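Local structure of putative tetR-family transcriptional regulatory protein (Streptomyces coelicolor, 2DG8) at residues A[89-98]-A[151-159]. The protein probably binds DNA as a dimer through a helix-turn-helix motif and regulates transcription, as other TetR-family proteins do. Residues are numbered along the deposited sequence; the frame is centred on the assembly and turned at random.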
ATOM      1  N   VAL A  89     -16.087   8.696  -7.957  1.00 34.47           N
ATOM      2  CA  VAL A  89     -14.942   8.326  -7.142  1.00 32.77           C
ATOM      3  C   VAL A  89     -15.263   7.117  -6.275  1.00 33.11           C
ATOM      4  O   VAL A  89     -14.405   6.266  -6.055  1.00 32.68           O
ATOM      5  CB  VAL A  89     -14.491   9.501  -6.244  1.00 31.84           C
ATOM      6  CG1 VAL A  89     -13.425   9.024  -5.244  1.00 29.19           C
ATOM      7  CG2 VAL A  89     -13.925  10.625  -7.114  1.00 29.66           C
ATOM      8  N   ALA A  90     -16.498   7.042  -5.783  1.00 30.40           N
ATOM      9  CA  ALA A  90     -16.902   5.914  -4.952  1.00 29.28           C
ATOM     10  C   ALA A  90     -16.799   4.657  -5.795  1.00 29.47           C
ATOM     11  O   ALA A  90     -16.325   3.615  -5.331  1.00 29.41           O
ATOM     12  CB  ALA A  90     -18.345   6.099  -4.438  1.00 25.92           C
ATOM     13  N   ASP A  91     -17.251   4.766  -7.040  1.00 32.15           N
ATOM     14  CA  ASP A  91     -17.210   3.646  -7.971  1.00 35.58           C
ATOM     15  C   ASP A  91     -15.768   3.233  -8.199  1.00 34.13           C
ATOM     16  O   ASP A  91     -15.442   2.046  -8.255  1.00 34.98           O
ATOM     17  CB  ASP A  91     -17.836   4.050  -9.316  1.00 37.13           C
ATOM     18  CG  ASP A  91     -19.323   4.286  -9.217  1.00 37.55           C
ATOM     19  OD1 ASP A  91     -19.893   4.886 -10.151  1.00 39.18           O
ATOM     20  OD2 ASP A  91     -19.924   3.865  -8.211  1.00 38.68           O
ATOM     21  N   LEU A  92     -14.908   4.232  -8.343  1.00 33.66           N
ATOM     22  CA  LEU A  92     -13.491   4.001  -8.586  1.00 34.23           C
ATOM     23  C   LEU A  92     -12.892   3.217  -7.418  1.00 33.27           C
ATOM     24  O   LEU A  92     -12.191   2.233  -7.618  1.00 34.19           O
ATOM     25  CB  LEU A  92     -12.767   5.337  -8.715  1.00 34.82           C
ATOM     26  CG  LEU A  92     -11.621   5.550  -9.703  1.00 39.36           C
ATOM     27  CD1 LEU A  92     -10.868   6.803  -9.274  1.00 38.57           C
ATOM     28  CD2 LEU A  92     -10.684   4.363  -9.741  1.00 38.99           C
ATOM     29  N   VAL A  93     -13.166   3.675  -6.201  1.00 31.34           N
ATOM     30  CA  VAL A  93     -12.643   3.031  -5.006  1.00 31.95           C
ATOM     31  C   VAL A  93     -13.050   1.570  -4.904  1.00 33.02           C
ATOM     32  O   VAL A  93     -12.214   0.715  -4.618  1.00 30.45           O
ATOM     33  CB  VAL A  93     -13.107   3.757  -3.726  1.00 30.25           C
ATOM     34  CG1 VAL A  93     -12.889   2.859  -2.509  1.00 25.92           C
ATOM     35  CG2 VAL A  93     -12.328   5.058  -3.560  1.00 29.24           C
ATOM     36  N   HIS A  94     -14.331   1.279  -5.123  1.00 32.50           N
ATOM     37  CA  HIS A  94     -14.775  -0.105  -5.023  1.00 32.82           C
ATOM     38  C   HIS A  94     -14.230  -0.985  -6.147  1.00 33.16           C
ATOM     39  O   HIS A  94     -13.838  -2.132  -5.921  1.00 31.24           O
ATOM     40  CB  HIS A  94     -16.303  -0.162  -4.938  1.00 32.29           C
ATOM     41  CG  HIS A  94     -16.832   0.261  -3.598  1.00 34.46           C
ATOM     42  ND1 HIS A  94     -17.686  -0.525  -2.855  1.00 35.21           N
ATOM     43  CD2 HIS A  94     -16.564   1.347  -2.836  1.00 32.63           C
ATOM     44  CE1 HIS A  94     -17.914   0.054  -1.691  1.00 32.50           C
ATOM     45  NE2 HIS A  94     -17.245   1.191  -1.652  1.00 32.67           N
ATOM     46  N   GLU A  95     -14.167  -0.446  -7.353  1.00 33.64           N
ATOM     47  CA  GLU A  95     -13.634  -1.229  -8.458  1.00 36.26           C
ATOM     48  C   GLU A  95     -12.150  -1.564  -8.222  1.00 34.03           C
ATOM     49  O   GLU A  95     -11.731  -2.701  -8.387  1.00 31.97           O
ATOM     50  CB  GLU A  95     -13.793  -0.470  -9.776  1.00 36.99           C
ATOM     51  CG  GLU A  95     -13.272  -1.245 -10.975  1.00 44.34           C
ATOM     52  CD  GLU A  95     -13.494  -0.524 -12.294  1.00 45.53           C
ATOM     53  OE1 GLU A  95     -14.588   0.059 -12.480  1.00 49.55           O
ATOM     54  OE2 GLU A  95     -12.581  -0.559 -13.147  1.00 43.70           O
ATOM     55  N   LEU A  96     -11.364  -0.572  -7.817  1.00 33.68           N
ATOM     56  CA  LEU A  96      -9.938  -0.789  -7.585  1.00 34.15           C
ATOM     57  C   LEU A  96      -9.654  -1.720  -6.413  1.00 33.07           C
ATOM     58  O   LEU A  96      -8.630  -2.391  -6.395  1.00 33.83           O
ATOM     59  CB  LEU A  96      -9.221   0.533  -7.315  1.00 36.14           C
ATOM     60  CG  LEU A  96      -9.148   1.645  -8.364  1.00 39.04           C
ATOM     61  CD1 LEU A  96      -8.605   2.904  -7.682  1.00 36.77           C
ATOM     62  CD2 LEU A  96      -8.260   1.233  -9.534  1.00 37.34           C
ATOM     63  N   SER A  97     -10.544  -1.746  -5.429  1.00 30.26           N
ATOM     64  CA  SER A  97     -10.333  -2.592  -4.270  1.00 32.80           C
ATOM     65  C   SER A  97     -10.730  -4.048  -4.454  1.00 32.98           C
ATOM     66  O   SER A  97     -10.246  -4.903  -3.717  1.00 33.95           O
ATOM     67  CB  SER A  97     -11.079  -2.036  -3.049  1.00 32.02           C
ATOM     68  OG  SER A  97     -12.483  -2.233  -3.164  1.00 33.54           O
ATOM     69  N   GLU A  98     -11.587  -4.352  -5.424  1.00 33.24           N
ATOM     70  CA  GLU A  98     -12.018  -5.743  -5.567  1.00 36.05           C
ATOM     71  C   GLU A  98     -12.147  -6.377  -6.944  1.00 36.52           C
ATOM     72  O   GLU A  98     -12.315  -7.592  -7.039  1.00 36.44           O
ATOM     73  CB  GLU A  98     -13.350  -5.937  -4.837  1.00 36.92           C
ATOM     74  CG  GLU A  98     -14.428  -4.942  -5.221  1.00 38.90           C
ATOM     75  CD  GLU A  98     -15.742  -5.196  -4.492  1.00 41.17           C
ATOM     76  OE1 GLU A  98     -15.724  -5.358  -3.251  1.00 39.67           O
ATOM     77  OE2 GLU A  98     -16.796  -5.227  -5.163  1.00 42.58           O
ATOM     78  N   ILE A 151      -8.625   8.188  -1.523  1.00 31.15           N
ATOM     79  CA  ILE A 151      -8.908   7.109  -2.466  1.00 31.09           C
ATOM     80  C   ILE A 151      -7.909   5.975  -2.245  1.00 32.17           C
ATOM     81  O   ILE A 151      -8.276   4.790  -2.219  1.00 31.83           O
ATOM     82  CB  ILE A 151      -8.815   7.617  -3.937  1.00 31.54           C
ATOM     83  CG1 ILE A 151      -9.999   8.536  -4.238  1.00 29.26           C
ATOM     84  CG2 ILE A 151      -8.776   6.444  -4.915  1.00 30.31           C
ATOM     85  CD1 ILE A 151      -9.956   9.171  -5.607  1.00 29.93           C
ATOM     86  N   GLU A 152      -6.647   6.353  -2.071  1.00 29.58           N
ATOM     87  CA  GLU A 152      -5.580   5.385  -1.846  1.00 32.18           C
ATOM     88  C   GLU A 152      -5.882   4.555  -0.599  1.00 29.53           C
ATOM     89  O   GLU A 152      -5.844   3.328  -0.634  1.00 28.95           O
ATOM     90  CB  GLU A 152      -4.250   6.117  -1.659  1.00 32.75           C
ATOM     91  CG  GLU A 152      -3.044   5.214  -1.604  1.00 36.74           C
ATOM     92  CD  GLU A 152      -2.621   4.743  -2.983  1.00 39.80           C
ATOM     93  OE1 GLU A 152      -2.349   5.607  -3.848  1.00 40.61           O
ATOM     94  OE2 GLU A 152      -2.564   3.515  -3.200  1.00 40.10           O
ATOM     95  N   GLY A 153      -6.182   5.244   0.497  1.00 28.05           N
ATOM     96  CA  GLY A 153      -6.470   4.579   1.754  1.00 27.57           C
ATOM     97  C   GLY A 153      -7.746   3.752   1.803  1.00 28.30           C
ATOM     98  O   GLY A 153      -7.749   2.664   2.379  1.00 27.37           O
ATOM     99  N   LEU A 154      -8.829   4.261   1.218  1.00 28.75           N
ATOM    100  CA  LEU A 154     -10.103   3.540   1.197  1.00 28.81           C
ATOM    101  C   LEU A 154      -9.969   2.265   0.375  1.00 29.95           C
ATOM    102  O   LEU A 154     -10.475   1.215   0.750  1.00 30.02           O
ATOM    103  CB  LEU A 154     -11.224   4.418   0.604  1.00 29.09           C
ATOM    104  CG  LEU A 154     -11.775   5.573   1.460  1.00 29.56           C
ATOM    105  CD1 LEU A 154     -12.730   6.444   0.635  1.00 27.43           C
ATOM    106  CD2 LEU A 154     -12.499   5.015   2.671  1.00 25.83           C
ATOM    107  N   THR A 155      -9.278   2.370  -0.752  1.00 31.62           N
ATOM    108  CA  THR A 155      -9.065   1.237  -1.642  1.00 31.41           C
ATOM    109  C   THR A 155      -8.298   0.135  -0.920  1.00 31.93           C
ATOM    110  O   THR A 155      -8.685  -1.038  -0.938  1.00 32.37           O
ATOM    111  CB  THR A 155      -8.259   1.680  -2.882  1.00 31.03           C
ATOM    112  OG1 THR A 155      -9.008   2.670  -3.608  1.00 31.49           O
ATOM    113  CG2 THR A 155      -7.962   0.499  -3.781  1.00 30.01           C
ATOM    114  N   LEU A 156      -7.206   0.536  -0.281  1.00 31.83           N
ATOM    115  CA  LEU A 156      -6.348  -0.376   0.444  1.00 31.81           C
ATOM    116  C   LEU A 156      -7.088  -1.057   1.582  1.00 31.94           C
ATOM    117  O   LEU A 156      -6.971  -2.265   1.761  1.00 28.78           O
ATOM    118  CB  LEU A 156      -5.138   0.385   0.991  1.00 36.99           C
ATOM    119  CG  LEU A 156      -3.952  -0.392   1.570  1.00 41.02           C
ATOM    120  CD1 LEU A 156      -4.293  -0.935   2.953  1.00 43.88           C
ATOM    121  CD2 LEU A 156      -3.573  -1.516   0.617  1.00 40.88           C
ATOM    122  N   HIS A 157      -7.847  -0.291   2.357  1.00 30.96           N
ATOM    123  CA  HIS A 157      -8.564  -0.893   3.470  1.00 32.90           C
ATOM    124  C   HIS A 157      -9.696  -1.806   3.045  1.00 32.52           C
ATOM    125  O   HIS A 157     -10.019  -2.745   3.764  1.00 34.15           O
ATOM    126  CB  HIS A 157      -9.070   0.175   4.438  1.00 32.63           C
ATOM    127  CG  HIS A 157      -8.002   0.710   5.336  1.00 32.60           C
ATOM    128  ND1 HIS A 157      -8.273   1.463   6.456  1.00 30.33           N
ATOM    129  CD2 HIS A 157      -6.654   0.574   5.291  1.00 30.26           C
ATOM    130  CE1 HIS A 157      -7.141   1.766   7.065  1.00 31.10           C
ATOM    131  NE2 HIS A 157      -6.143   1.238   6.378  1.00 33.77           N
ATOM    132  N   ARG A 158     -10.297  -1.553   1.887  1.00 32.86           N
ATOM    133  CA  ARG A 158     -11.366  -2.440   1.425  1.00 35.23           C
ATOM    134  C   ARG A 158     -10.756  -3.718   0.849  1.00 34.54           C
ATOM    135  O   ARG A 158     -11.206  -4.827   1.142  1.00 34.44           O
ATOM    136  CB  ARG A 158     -12.215  -1.790   0.333  1.00 34.48           C
ATOM    137  CG  ARG A 158     -13.148  -0.713   0.800  1.00 37.62           C
ATOM    138  CD  ARG A 158     -14.266  -0.500  -0.223  1.00 36.63           C
ATOM    139  NE  ARG A 158     -15.350  -1.476  -0.091  1.00 36.19           N
ATOM    140  CZ  ARG A 158     -15.602  -2.477  -0.935  1.00 39.25           C
ATOM    141  NH1 ARG A 158     -16.627  -3.292  -0.703  1.00 36.34           N
ATOM    142  NH2 ARG A 158     -14.843  -2.678  -2.005  1.00 38.55           N
ATOM    143  N   ALA A 159      -9.722  -3.546   0.033  1.00 33.88           N
ATOM    144  CA  ALA A 159      -9.051  -4.667  -0.615  1.00 35.08           C
ATOM    145  C   ALA A 159      -8.473  -5.693   0.355  1.00 36.21           C
ATOM    146  O   ALA A 159      -8.632  -6.895   0.156  1.00 38.52           O
ATOM    147  CB  ALA A 159      -7.956  -4.150  -1.528  1.00 33.08           C
TER
HETATM  148  O   HOH W   1      -9.664  -7.451  -2.597  1.00 37.57           O
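Arg158 NH2 is gripped by two acceptors from 89-98: it donates to Ser97 OG at 2.7 Å through a bent bond and, in a straighter one, to Glu98 OE1 at 3.1 Å. Both oxygens sit near the guanidinium plane, at its edge, but the arginine meets OE1 from above the plane of the carboxylate, so this salt bridge is not the coplanar, two-toothed kind. Ser97 OG also donates to His94 O, 3.1 Å away; chi1 73° sets OG between the backbone N and the carbonyl carbon, reaching back one turn. His94 also supplies the platform: its ring lies flat against the guanidinium, planes 15° apart and centres 3.7 Å apart, while Arg158 CD rests over the same ring as a CH-pi contact. Thr170 holds His94 NE2 and the carbonyl of His165 takes Arg158 NE, which should fix the rotation of both groups. These helices, 82-98 and 141-159, belong to the all-helical C-terminal domain of a TetR-type regulator, and the segments cross at -42° with axes 8.1 Å apart. Glu152 and His157, turned away from 89-98, reach the second subunit. Toward the N-terminal ends, Val93 is a knob set among Ile151, Leu154, Thr155 and Arg158, its CG1 lying against Leu154 CB and its CG2 against Ile151 CG2. Val89 CG1 presses on Ile151 CD1 at 3.5 Å, tight for two methyls. Thr155 spends its hydroxyl on Ile151 O and lays CG2 against Leu96 CB. Back at the C-terminal ends Ala159 CB packs on Ser97 O, and one water bridges Ser97 O and Ala159 O.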